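Local coordinates for salicylic acid-binding protein 2 (Nicotiana tabacum, PDB 1XKL) that hydrolyses methyl salicylate to salicylic acid in the signalling that activates systemic acquired resistance in plant innate immunity, at residues Glu129-Thr134 against Met149-Lys154. Numbering follows the deposited sequence.
With STH (2-amino-4H-1,3-benzoxathiin-4-ol), chain E.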
loop_
_atom_site.group_PDB
_atom_site.type_symbol
_atom_site.label_atom_id
_atom_site.label_comp_id
_atom_site.label_asym_id
_atom_site.label_seq_id
_atom_site.Cartn_x
_atom_site.Cartn_y
_atom_site.Cartn_z
ATOM N N GLU A 129 15.695 -28.739 0.707
ATOM C CA GLU A 129 16.426 -27.559 1.162
ATOM C C GLU A 129 17.212 -26.889 0.050
ATOM O O GLU A 129 17.744 -25.791 0.231
ATOM C CB GLU A 129 17.382 -27.913 2.304
ATOM C CG GLU A 129 16.695 -28.502 3.519
ATOM C CD GLU A 129 17.447 -28.222 4.810
ATOM O OE1 GLU A 129 18.657 -28.544 4.884
ATOM O OE2 GLU A 129 16.819 -27.679 5.746
ATOM N N ASN A 130 17.297 -27.548 -1.099
ATOM C CA ASN A 130 18.023 -26.975 -2.221
ATOM C C ASN A 130 17.212 -25.810 -2.791
ATOM O O ASN A 130 17.745 -24.982 -3.527
ATOM C CB ASN A 130 18.247 -28.026 -3.313
ATOM C CG ASN A 130 19.364 -27.640 -4.276
ATOM O OD1 ASN A 130 20.526 -27.539 -3.878
ATOM N ND2 ASN A 130 19.018 -27.420 -5.547
ATOM N N TRP A 131 15.928 -25.747 -2.438
ATOM C CA TRP A 131 15.039 -24.696 -2.937
ATOM C C TRP A 131 15.185 -23.350 -2.239
ATOM O O TRP A 131 14.750 -22.320 -2.761
ATOM C CB TRP A 131 13.577 -25.145 -2.854
ATOM C CG TRP A 131 13.249 -26.272 -3.784
ATOM C CD1 TRP A 131 13.041 -27.581 -3.450
ATOM C CD2 TRP A 131 13.130 -26.198 -5.209
ATOM N NE1 TRP A 131 12.801 -28.327 -4.579
ATOM C CE2 TRP A 131 12.849 -27.504 -5.674
ATOM C CE3 TRP A 131 13.234 -25.154 -6.142
ATOM C CZ2 TRP A 131 12.671 -27.796 -7.030
ATOM C CZ3 TRP A 131 13.058 -25.447 -7.492
ATOM C CH2 TRP A 131 12.777 -26.762 -7.921
ATOM N N LEU A 132 15.788 -23.367 -1.056
ATOM C CA LEU A 132 16.002 -22.156 -0.278
ATOM C C LEU A 132 14.735 -21.324 -0.109
ATOM O O LEU A 132 13.737 -21.802 0.425
ATOM C CB LEU A 132 17.107 -21.305 -0.917
ATOM C CG LEU A 132 18.513 -21.910 -0.953
ATOM C CD1 LEU A 132 19.501 -20.895 -1.502
ATOM C CD2 LEU A 132 18.926 -22.340 0.440
ATOM N N ASP A 133 14.770 -20.082 -0.572
ATOM C CA ASP A 133 13.618 -19.207 -0.425
ATOM C C ASP A 133 12.635 -19.250 -1.586
ATOM O O ASP A 133 11.865 -18.312 -1.780
ATOM C CB ASP A 133 14.090 -17.770 -0.218
ATOM C CG ASP A 133 14.931 -17.270 -1.367
ATOM O OD1 ASP A 133 15.290 -16.077 -1.358
ATOM O OD2 ASP A 133 15.233 -18.072 -2.279
ATOM N N THR A 134 12.654 -20.329 -2.360
ATOM C CA THR A 134 11.738 -20.460 -3.487
ATOM C C THR A 134 10.309 -20.664 -2.979
ATOM O O THR A 134 10.092 -21.401 -2.018
ATOM C CB THR A 134 12.129 -21.646 -4.378
ATOM O OG1 THR A 134 13.419 -21.405 -4.952
ATOM C CG2 THR A 134 11.108 -21.835 -5.484
HETATM N N MSE A 149 5.592 -21.896 -9.048
HETATM C CA MSE A 149 6.957 -21.887 -8.532
HETATM C C MSE A 149 7.566 -20.508 -8.774
HETATM O O MSE A 149 7.524 -19.999 -9.892
HETATM C CB MSE A 149 7.789 -22.963 -9.241
HETATM C CG MSE A 149 9.241 -23.032 -8.803
HETATM SE SE MSE A 149 10.223 -24.458 -9.712
HETATM C CE MSE A 149 10.067 -23.786 -11.522
ATOM N N PHE A 150 8.118 -19.905 -7.729
ATOM C CA PHE A 150 8.714 -18.577 -7.853
ATOM C C PHE A 150 10.055 -18.517 -7.147
ATOM O O PHE A 150 10.122 -18.506 -5.917
ATOM C CB PHE A 150 7.761 -17.521 -7.276
ATOM C CG PHE A 150 8.237 -16.097 -7.444
ATOM C CD1 PHE A 150 8.846 -15.683 -8.621
ATOM C CD2 PHE A 150 8.039 -15.163 -6.431
ATOM C CE1 PHE A 150 9.252 -14.357 -8.793
ATOM C CE2 PHE A 150 8.441 -13.831 -6.592
ATOM C CZ PHE A 150 9.048 -13.433 -7.775
ATOM N N PHE A 151 11.129 -18.492 -7.932
ATOM C CA PHE A 151 12.477 -18.439 -7.373
ATOM C C PHE A 151 12.649 -17.224 -6.465
ATOM O O PHE A 151 12.157 -16.138 -6.764
ATOM C CB PHE A 151 13.527 -18.380 -8.494
ATOM C CG PHE A 151 13.516 -19.572 -9.408
ATOM C CD1 PHE A 151 13.079 -20.814 -8.948
ATOM C CD2 PHE A 151 13.977 -19.467 -10.716
ATOM C CE1 PHE A 151 13.102 -21.932 -9.780
ATOM C CE2 PHE A 151 14.005 -20.578 -11.556
ATOM C CZ PHE A 151 13.565 -21.817 -11.086
ATOM N N GLY A 152 13.342 -17.426 -5.350
ATOM C CA GLY A 152 13.590 -16.341 -4.424
ATOM C C GLY A 152 14.991 -15.815 -4.675
ATOM O O GLY A 152 15.764 -16.453 -5.394
ATOM N N PRO A 153 15.355 -14.658 -4.102
ATOM C CA PRO A 153 16.685 -14.066 -4.285
ATOM C C PRO A 153 17.859 -14.946 -3.837
ATOM O O PRO A 153 18.899 -14.983 -4.500
ATOM C CB PRO A 153 16.592 -12.758 -3.497
ATOM C CG PRO A 153 15.543 -13.055 -2.454
ATOM C CD PRO A 153 14.514 -13.799 -3.250
ATOM N N LYS A 154 17.692 -15.637 -2.713
ATOM C CA LYS A 154 18.730 -16.524 -2.186
ATOM C C LYS A 154 18.947 -17.673 -3.169
ATOM O O LYS A 154 20.082 -17.997 -3.530
ATOM C CB LYS A 154 18.305 -17.099 -0.826
ATOM C CG LYS A 154 17.916 -16.064 0.231
ATOM C CD LYS A 154 19.098 -15.177 0.586
ATOM C CE LYS A 154 18.724 -14.138 1.644
ATOM N NZ LYS A 154 18.337 -14.754 2.961
HETATM C C8 STH E . 13.438 -24.906 -13.886
HETATM O O8 STH E . 12.283 -25.605 -14.047
HETATM C C1 STH E . 14.381 -25.192 -12.766
HETATM C C2 STH E . 15.624 -24.393 -12.633
HETATM C C3 STH E . 16.522 -24.668 -11.562
HETATM C C4 STH E . 16.216 -25.687 -10.607
HETATM C C5 STH E . 15.017 -26.457 -10.723
HETATM C C6 STH E . 14.110 -26.206 -11.774
HETATM C C7 STH E . 15.265 -23.340 -14.802
HETATM O O2 STH E . 15.962 -23.380 -13.568
HETATM N N7 STH E . 15.297 -22.032 -15.264
HETATM S S7 STH E . 13.753 -23.905 -14.819
#
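Asp133 meets Lys154 at the start of helix 153-160, where Gly152 holds the N-cap position. Asp133 OD1 accepts a hydrogen bond from Lys154 N at 2.8 Å, on the syn side and 26° out of the carboxylate plane. OD2 takes a second helix N-H, from Phe155. Two bonds thus fix the rotation of the carboxylate, which also lies against Gly152 CA, 3.2 Å from Asp133 OD2. With chi1 at 59°, CG is flanked by the backbone N and C, and the carboxylate meets the first N-H groups of the helix. These would probably stabilise its negative charge.

A type II' turn, Trp131 to Thr134, presents this aspartate. Trp131 O accepts from both Thr134 N and Thr134 OG1.

Apolar contacts continue toward the ligand. The selenium of Met149 approaches the six-membered ring of Trp131 obliquely, 3.7 Å from CZ3, a Met-aromatic contact. Phe151 CE1 meets the edge of the same ring near its plane. Trp131 CH2 lies 3.6 Å from STH C5, and Phe151 CZ is equally close to STH C2, so these residues line the ligand pocket.

The contact joins the loop after helix 117-124 to the link between strand 147-150 and helix 153-160. Strand 147-150 pairs antiparallel with strand 135-138, which follows the loop.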